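Local coordinates for protein HTH-type transcriptional repressor MdtR (Bacillus subtilis, PDB 1S3J) that represses the multidrug resistance operon mdtRP by binding directly to its promoter region, working as a homodimeric transcription factor of the MarR family, at residues A38-L43 with I103-V108; E56-M61 with S66-M71. All blocks are in the same frame, centred on the assembly; numbering follows the deposited sequence.

Contact 1: residues A38-L43 with I103-V108; sequences AQLFVL and IKFEEV
L40 and F105 both carry CG opposite their backbone N (chi1 177° and 173°), which brings the leucine's CD1 branch and the CD1 corner of the phenyl ring to the same place, 3.8 Å apart. The two side chains cross at about a right angle, and the methyl reaches the ring obliquely. The same L40 CD1 meets V108 CG1 tip to tip at 3.5 Å, closer than usual for two carbons, so this one methyl is wedged between the ring and the valine. L43 approaches through its stem: its CB lies 3.8 Å from F105 CD1, and these two residues also have the nearest CA atoms across the segments, 6.2 Å apart. L43 O lies over one face of the ring.

In the winged-helix fold of MarR regulators, the contact joins helix 37-49 of the DNA-binding part to the long helix 99-120 that follows the wing strands. The axes of segments 38-43 and 103-108 approach to 10.3 Å at a crossing angle of -117°, and the four touching residues are all buried and apolar. F105 also packs on A44 and K47 further along helix 37-49, while E106 forms a salt bridge with K47 beside this apolar patch.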
ATOM      1  N   ALA A  38       9.238  -0.467   7.437  1.00 33.87           N
ATOM      2  CA  ALA A  38      10.408   0.391   7.215  1.00 33.52           C
ATOM      3  C   ALA A  38      11.683  -0.384   7.547  1.00 32.87           C
ATOM      4  O   ALA A  38      12.694  -0.270   6.852  1.00 32.11           O
ATOM      5  CB  ALA A  38      10.319   1.680   8.045  1.00 33.25           C
ATOM      6  N   GLN A  39      11.629  -1.173   8.612  1.00 32.63           N
ATOM      7  CA  GLN A  39      12.753  -2.023   8.973  1.00 33.04           C
ATOM      8  C   GLN A  39      12.993  -3.058   7.874  1.00 33.11           C
ATOM      9  O   GLN A  39      14.150  -3.357   7.550  1.00 32.45           O
ATOM     10  CB  GLN A  39      12.516  -2.719  10.320  1.00 33.42           C
ATOM     11  CG  GLN A  39      12.628  -1.785  11.529  1.00 33.73           C
ATOM     12  CD  GLN A  39      12.133  -2.440  12.806  1.00 34.95           C
ATOM     13  OE1 GLN A  39      12.209  -3.641  12.938  1.00 38.35           O
ATOM     14  NE2 GLN A  39      11.642  -1.649  13.745  1.00 36.69           N
ATOM     15  N   LEU A  40      11.910  -3.576   7.282  1.00 33.22           N
ATOM     16  CA  LEU A  40      12.015  -4.582   6.218  1.00 33.37           C
ATOM     17  C   LEU A  40      12.678  -3.932   5.008  1.00 33.59           C
ATOM     18  O   LEU A  40      13.542  -4.537   4.379  1.00 33.59           O
ATOM     19  CB  LEU A  40      10.653  -5.187   5.837  1.00 33.20           C
ATOM     20  CG  LEU A  40      10.728  -6.205   4.667  1.00 34.94           C
ATOM     21  CD1 LEU A  40      11.490  -7.462   5.109  1.00 36.10           C
ATOM     22  CD2 LEU A  40       9.357  -6.569   4.073  1.00 33.40           C
ATOM     23  N   PHE A  41      12.310  -2.688   4.727  1.00 33.29           N
ATOM     24  CA  PHE A  41      12.912  -1.963   3.634  1.00 34.42           C
ATOM     25  C   PHE A  41      14.429  -1.792   3.827  1.00 34.07           C
ATOM     26  O   PHE A  41      15.193  -1.854   2.856  1.00 34.68           O
ATOM     27  CB  PHE A  41      12.236  -0.601   3.428  1.00 34.81           C
ATOM     28  CG  PHE A  41      12.768   0.160   2.221  1.00 36.62           C
ATOM     29  CD1 PHE A  41      12.086   0.149   1.011  1.00 39.27           C
ATOM     30  CD2 PHE A  41      13.963   0.871   2.301  1.00 37.62           C
ATOM     31  CE1 PHE A  41      12.594   0.839  -0.113  1.00 40.04           C
ATOM     32  CE2 PHE A  41      14.470   1.557   1.215  1.00 38.48           C
ATOM     33  CZ  PHE A  41      13.785   1.546  -0.003  1.00 40.78           C
ATOM     34  N   VAL A  42      14.860  -1.565   5.063  1.00 33.74           N
ATOM     35  CA  VAL A  42      16.271  -1.371   5.352  1.00 33.08           C
ATOM     36  C   VAL A  42      17.014  -2.688   5.168  1.00 33.04           C
ATOM     37  O   VAL A  42      18.078  -2.727   4.555  1.00 32.11           O
ATOM     38  CB  VAL A  42      16.503  -0.848   6.772  1.00 32.92           C
ATOM     39  CG1 VAL A  42      17.989  -0.759   7.055  1.00 33.00           C
ATOM     40  CG2 VAL A  42      15.849   0.536   6.965  1.00 33.27           C
ATOM     41  N   LEU A  43      16.436  -3.757   5.691  1.00 33.20           N
ATOM     42  CA  LEU A  43      17.021  -5.071   5.592  1.00 34.22           C
ATOM     43  C   LEU A  43      17.214  -5.485   4.138  1.00 34.87           C
ATOM     44  O   LEU A  43      18.256  -6.024   3.807  1.00 35.46           O
ATOM     45  CB  LEU A  43      16.188  -6.109   6.350  1.00 34.19           C
ATOM     46  CG  LEU A  43      16.194  -5.998   7.875  1.00 34.51           C
ATOM     47  CD1 LEU A  43      15.426  -7.180   8.518  1.00 33.78           C
ATOM     48  CD2 LEU A  43      17.622  -5.879   8.453  1.00 34.63           C
ATOM     49  N   ILE A 103      19.279 -13.855   8.245  1.00 45.21           N
ATOM     50  CA  ILE A 103      18.334 -14.922   8.537  1.00 45.03           C
ATOM     51  C   ILE A 103      16.924 -14.358   8.762  1.00 44.73           C
ATOM     52  O   ILE A 103      15.949 -14.952   8.343  1.00 44.39           O
ATOM     53  CB  ILE A 103      18.810 -15.718   9.768  1.00 45.05           C
ATOM     54  CG1 ILE A 103      20.087 -16.498   9.436  1.00 45.82           C
ATOM     55  CG2 ILE A 103      17.730 -16.669  10.264  1.00 44.86           C
ATOM     56  CD1 ILE A 103      20.907 -16.873  10.671  1.00 47.09           C
ATOM     57  N   LYS A 104      16.830 -13.203   9.412  1.00 44.34           N
ATOM     58  CA  LYS A 104      15.534 -12.609   9.720  1.00 43.99           C
ATOM     59  C   LYS A 104      14.890 -12.046   8.457  1.00 43.46           C
ATOM     60  O   LYS A 104      13.673 -12.179   8.280  1.00 42.37           O
ATOM     61  CB  LYS A 104      15.654 -11.512  10.784  1.00 43.99           C
ATOM     62  CG  LYS A 104      14.349 -11.196  11.512  1.00 45.39           C
ATOM     63  CD  LYS A 104      13.760 -12.441  12.155  1.00 46.34           C
ATOM     64  CE  LYS A 104      12.706 -12.110  13.144  1.00 47.29           C
ATOM     65  NZ  LYS A 104      12.420 -13.268  14.019  1.00 48.90           N
ATOM     66  N   PHE A 105      15.703 -11.454   7.578  1.00 42.83           N
ATOM     67  CA  PHE A 105      15.202 -10.935   6.307  1.00 42.90           C
ATOM     68  C   PHE A 105      14.680 -12.072   5.430  1.00 43.71           C
ATOM     69  O   PHE A 105      13.741 -11.872   4.642  1.00 43.12           O
ATOM     70  CB  PHE A 105      16.273 -10.156   5.546  1.00 42.43           C
ATOM     71  CG  PHE A 105      15.849  -9.744   4.167  1.00 41.38           C
ATOM     72  CD1 PHE A 105      14.899  -8.740   3.991  1.00 42.24           C
ATOM     73  CD2 PHE A 105      16.350 -10.387   3.053  1.00 41.34           C
ATOM     74  CE1 PHE A 105      14.489  -8.367   2.716  1.00 42.15           C
ATOM     75  CE2 PHE A 105      15.941 -10.022   1.769  1.00 41.70           C
ATOM     76  CZ  PHE A 105      15.022  -9.011   1.601  1.00 42.19           C
ATOM     77  N   GLU A 106      15.276 -13.258   5.586  1.00 44.41           N
ATOM     78  CA  GLU A 106      14.937 -14.416   4.755  1.00 45.16           C
ATOM     79  C   GLU A 106      13.652 -15.074   5.236  1.00 44.67           C
ATOM     80  O   GLU A 106      12.841 -15.514   4.431  1.00 43.81           O
ATOM     81  CB  GLU A 106      16.088 -15.426   4.742  1.00 45.87           C
ATOM     82  CG  GLU A 106      16.371 -16.050   3.387  1.00 47.64           C
ATOM     83  CD  GLU A 106      16.762 -15.039   2.325  1.00 51.59           C
ATOM     84  OE1 GLU A 106      17.770 -14.322   2.521  1.00 53.17           O
ATOM     85  OE2 GLU A 106      16.063 -14.974   1.280  1.00 54.11           O
ATOM     86  N   GLU A 107      13.489 -15.122   6.558  1.00 44.76           N
ATOM     87  CA  GLU A 107      12.286 -15.648   7.200  1.00 44.64           C
ATOM     88  C   GLU A 107      11.065 -14.780   6.881  1.00 43.88           C
ATOM     89  O   GLU A 107       9.993 -15.287   6.604  1.00 43.78           O
ATOM     90  CB  GLU A 107      12.495 -15.720   8.713  1.00 45.12           C
ATOM     91  CG  GLU A 107      13.513 -16.760   9.146  1.00 46.68           C
ATOM     92  CD  GLU A 107      13.691 -16.838  10.665  1.00 50.24           C
ATOM     93  OE1 GLU A 107      13.282 -15.900  11.398  1.00 51.48           O
ATOM     94  OE2 GLU A 107      14.257 -17.858  11.130  1.00 52.33           O
ATOM     95  N   VAL A 108      11.243 -13.465   6.901  1.00 43.36           N
ATOM     96  CA  VAL A 108      10.177 -12.544   6.562  1.00 42.66           C
ATOM     97  C   VAL A 108       9.805 -12.689   5.067  1.00 42.59           C
ATOM     98  O   VAL A 108       8.627 -12.751   4.714  1.00 41.87           O
ATOM     99  CB  VAL A 108      10.581 -11.090   6.888  1.00 42.62           C
ATOM    100  CG1 VAL A 108       9.557 -10.093   6.342  1.00 41.83           C
ATOM    101  CG2 VAL A 108      10.741 -10.894   8.404  1.00 42.09           C
TER

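Contact 2: residues E56-M61 with S66-M71; sequences EIAERM and SAVTLM
Segments 56-61 and 66-71 approach to 9.0 Å between axes at a crossing angle of 111°, with A58 CA and V68 CA only 5.9 Å apart at the closest point. V68 meets segment 56-61 with both branches at this closest approach. Its CG1 stands opposite the backbone N (chi1 179°) and meets I57 CG2 at 3.6 Å, the two side chains running at a slant to one another. V68 CG2 turns to the neighbouring residue, where it sits 3.5 Å from A58 CA and 3.8 Å from A58 CB, so the methyl rests against the helix backbone more than against the alanine methyl.

At the other end, the selenomethionines M61 and M71 reach toward each other tip to tip, with M61 SE 3.8 Å from M71 SE. A bend at the last torsion of M61 (chi3 75°) turns its CE to 3.9 Å from both SE and CE of M71.

These are the two helices of the helix-turn-helix, predicted to span residues 54-77, and the second, 65-77, is by family precedent the recognition helix. V54 extends the apolar patch by packing on V68, and helix 37-49 adds A38, F41 and V42 against M61 and I57. With methyls, a CA and selenium atoms as its closest partners and no hydrogen bond between the segments, the contact rests on van der Waals packing, consistent with steric fit setting how the two segments cross; selenium here takes the place of methionine sulfur, so the natural pair would probably meet through sulfur.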
ATOM      1  N   GLU A  56      22.354   7.423   2.514  1.00 41.99           N
ATOM      2  CA  GLU A  56      21.896   6.779   1.295  1.00 43.06           C
ATOM      3  C   GLU A  56      20.511   6.181   1.512  1.00 43.56           C
ATOM      4  O   GLU A  56      19.622   6.359   0.696  1.00 43.84           O
ATOM      5  CB  GLU A  56      22.875   5.689   0.834  1.00 43.05           C
ATOM      6  CG  GLU A  56      24.163   6.226   0.213  1.00 43.80           C
ATOM      7  CD  GLU A  56      25.112   5.118  -0.216  1.00 45.45           C
ATOM      8  OE1 GLU A  56      25.424   4.217   0.603  1.00 45.55           O
ATOM      9  OE2 GLU A  56      25.541   5.137  -1.386  1.00 47.67           O
ATOM     10  N   ILE A  57      20.343   5.459   2.612  1.00 44.37           N
ATOM     11  CA  ILE A  57      19.041   4.889   2.971  1.00 44.86           C
ATOM     12  C   ILE A  57      18.013   5.997   3.151  1.00 45.50           C
ATOM     13  O   ILE A  57      16.899   5.886   2.663  1.00 45.36           O
ATOM     14  CB  ILE A  57      19.163   4.046   4.253  1.00 44.48           C
ATOM     15  CG1 ILE A  57      19.875   2.738   3.929  1.00 44.63           C
ATOM     16  CG2 ILE A  57      17.800   3.759   4.859  1.00 44.24           C
ATOM     17  CD1 ILE A  57      20.159   1.890   5.133  1.00 44.22           C
ATOM     18  N   ALA A  58      18.397   7.064   3.845  1.00 46.47           N
ATOM     19  CA  ALA A  58      17.500   8.187   4.071  1.00 47.58           C
ATOM     20  C   ALA A  58      16.991   8.701   2.733  1.00 48.42           C
ATOM     21  O   ALA A  58      15.806   8.934   2.570  1.00 48.66           O
ATOM     22  CB  ALA A  58      18.206   9.290   4.836  1.00 47.88           C
ATOM     23  N   GLU A  59      17.906   8.824   1.778  1.00 49.65           N
ATOM     24  CA  GLU A  59      17.620   9.318   0.431  1.00 50.34           C
ATOM     25  C   GLU A  59      16.604   8.435  -0.293  1.00 50.54           C
ATOM     26  O   GLU A  59      15.604   8.938  -0.801  1.00 49.91           O
ATOM     27  CB  GLU A  59      18.928   9.367  -0.365  1.00 50.84           C
ATOM     28  CG  GLU A  59      18.985  10.325  -1.538  1.00 52.67           C
ATOM     29  CD  GLU A  59      20.404  10.472  -2.090  1.00 55.57           C
ATOM     30  OE1 GLU A  59      21.338   9.817  -1.554  1.00 56.53           O
ATOM     31  OE2 GLU A  59      20.595  11.252  -3.058  1.00 57.06           O
ATOM     32  N   ARG A  60      16.865   7.125  -0.331  1.00 50.84           N
ATOM     33  CA  ARG A  60      15.976   6.176  -1.008  1.00 51.43           C
ATOM     34  C   ARG A  60      14.586   6.139  -0.365  1.00 50.82           C
ATOM     35  O   ARG A  60      13.590   5.893  -1.046  1.00 50.53           O
ATOM     36  CB  ARG A  60      16.560   4.758  -1.004  1.00 51.78           C
ATOM     37  CG  ARG A  60      17.804   4.573  -1.861  1.00 54.66           C
ATOM     38  CD  ARG A  60      18.847   3.658  -1.230  1.00 57.33           C
ATOM     39  NE  ARG A  60      20.090   3.637  -1.999  1.00 59.55           N
ATOM     40  CZ  ARG A  60      20.393   2.748  -2.942  1.00 61.70           C
ATOM     41  NH1 ARG A  60      19.543   1.773  -3.266  1.00 62.94           N
ATOM     42  NH2 ARG A  60      21.561   2.836  -3.572  1.00 61.96           N
HETATM   43  N   MSE A  61      14.529   6.373   0.941  1.00 50.10           N
HETATM   44  CA  MSE A  61      13.267   6.338   1.677  1.00 49.94           C
HETATM   45  C   MSE A  61      12.588   7.705   1.745  1.00 50.32           C
HETATM   46  O   MSE A  61      11.454   7.801   2.206  1.00 50.61           O
HETATM   47  CB  MSE A  61      13.504   5.807   3.084  1.00 49.22           C
HETATM   48  CG  MSE A  61      14.021   4.399   3.082  1.00 48.77           C
HETATM   49 SE   MSE A  61      14.149   3.645   4.844  0.90 45.37          SE
HETATM   50  CE  MSE A  61      12.214   3.307   5.184  1.00 45.53           C
ATOM     51  N   SER A  66      17.883  11.312  10.561  1.00 42.47           N
ATOM     52  CA  SER A  66      17.451  10.961  11.924  1.00 41.44           C
ATOM     53  C   SER A  66      16.375   9.869  11.975  1.00 39.74           C
ATOM     54  O   SER A  66      16.369   9.070  12.882  1.00 40.22           O
ATOM     55  CB  SER A  66      16.999  12.212  12.715  1.00 41.46           C
ATOM     56  OG  SER A  66      16.014  12.962  12.021  1.00 41.55           O
ATOM     57  N   ALA A  67      15.457   9.853  11.021  1.00 38.28           N
ATOM     58  CA  ALA A  67      14.494   8.749  10.890  1.00 37.36           C
ATOM     59  C   ALA A  67      15.189   7.397  10.697  1.00 36.23           C
ATOM     60  O   ALA A  67      14.810   6.395  11.314  1.00 35.01           O
ATOM     61  CB  ALA A  67      13.544   9.006   9.725  1.00 36.90           C
ATOM     62  N   VAL A  68      16.211   7.367   9.847  1.00 35.44           N
ATOM     63  CA  VAL A  68      16.960   6.114   9.612  1.00 35.38           C
ATOM     64  C   VAL A  68      17.752   5.690  10.849  1.00 34.71           C
ATOM     65  O   VAL A  68      17.826   4.510  11.183  1.00 35.06           O
ATOM     66  CB  VAL A  68      17.896   6.211   8.392  1.00 35.03           C
ATOM     67  CG1 VAL A  68      18.677   4.888   8.200  1.00 35.82           C
ATOM     68  CG2 VAL A  68      17.096   6.516   7.175  1.00 34.16           C
ATOM     69  N   THR A  69      18.322   6.661  11.545  1.00 34.81           N
ATOM     70  CA  THR A  69      19.117   6.406  12.745  1.00 34.16           C
ATOM     71  C   THR A  69      18.267   5.721  13.793  1.00 33.88           C
ATOM     72  O   THR A  69      18.754   4.844  14.518  1.00 33.99           O
ATOM     73  CB  THR A  69      19.683   7.740  13.272  1.00 34.53           C
ATOM     74  OG1 THR A  69      20.746   8.178  12.407  1.00 36.83           O
ATOM     75  CG2 THR A  69      20.314   7.607  14.661  1.00 32.96           C
ATOM     76  N   LEU A  70      16.991   6.096  13.880  1.00 33.29           N
ATOM     77  CA  LEU A  70      16.084   5.413  14.803  1.00 32.82           C
ATOM     78  C   LEU A  70      15.738   3.990  14.326  1.00 33.18           C
ATOM     79  O   LEU A  70      15.605   3.073  15.133  1.00 33.11           O
ATOM     80  CB  LEU A  70      14.810   6.222  15.021  1.00 32.43           C
ATOM     81  CG  LEU A  70      13.785   5.603  15.966  1.00 31.91           C
ATOM     82  CD1 LEU A  70      14.415   5.446  17.345  1.00 32.78           C
ATOM     83  CD2 LEU A  70      12.514   6.452  16.039  1.00 31.95           C
HETATM   84  N   MSE A  71      15.571   3.797  13.027  1.00 34.08           N
HETATM   85  CA  MSE A  71      15.334   2.445  12.507  1.00 34.83           C
HETATM   86  C   MSE A  71      16.554   1.583  12.831  1.00 34.48           C
HETATM   87  O   MSE A  71      16.431   0.466  13.311  1.00 33.11           O
HETATM   88  CB  MSE A  71      15.138   2.468  11.000  1.00 35.23           C
HETATM   89  CG  MSE A  71      13.802   3.022  10.550  1.00 37.65           C
HETATM   90 SE   MSE A  71      13.894   3.462   8.652  0.89 43.54          SE
HETATM   91  CE  MSE A  71      12.709   5.048   8.674  1.00 41.53           C
TER

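Helix 37-49 connects the two contacts, whose centres lie about 15 Å apart. Its segment 38-43 turns L40 and L43 to helix 99-120 in contact 1, and A38, F41 and V42 to the helix-turn-helix of contact 2. The passage is direct: F41 CE2 lies 3.4 Å from M61 CG, and V42 CG2 is 3.9 Å from M71 SE. Both segments of contact 2 fall between the two segments of contact 1 in the sequence, as do the three strands of the antiparallel sheet. Contact 1 lies nearer the centre of the chain. A continuous packed path thus runs from the long helix 99-120 to the predicted DNA-binding motif, consistent with helix 37-49 helping to set how the helix-turn-helix sits relative to helix 99-120.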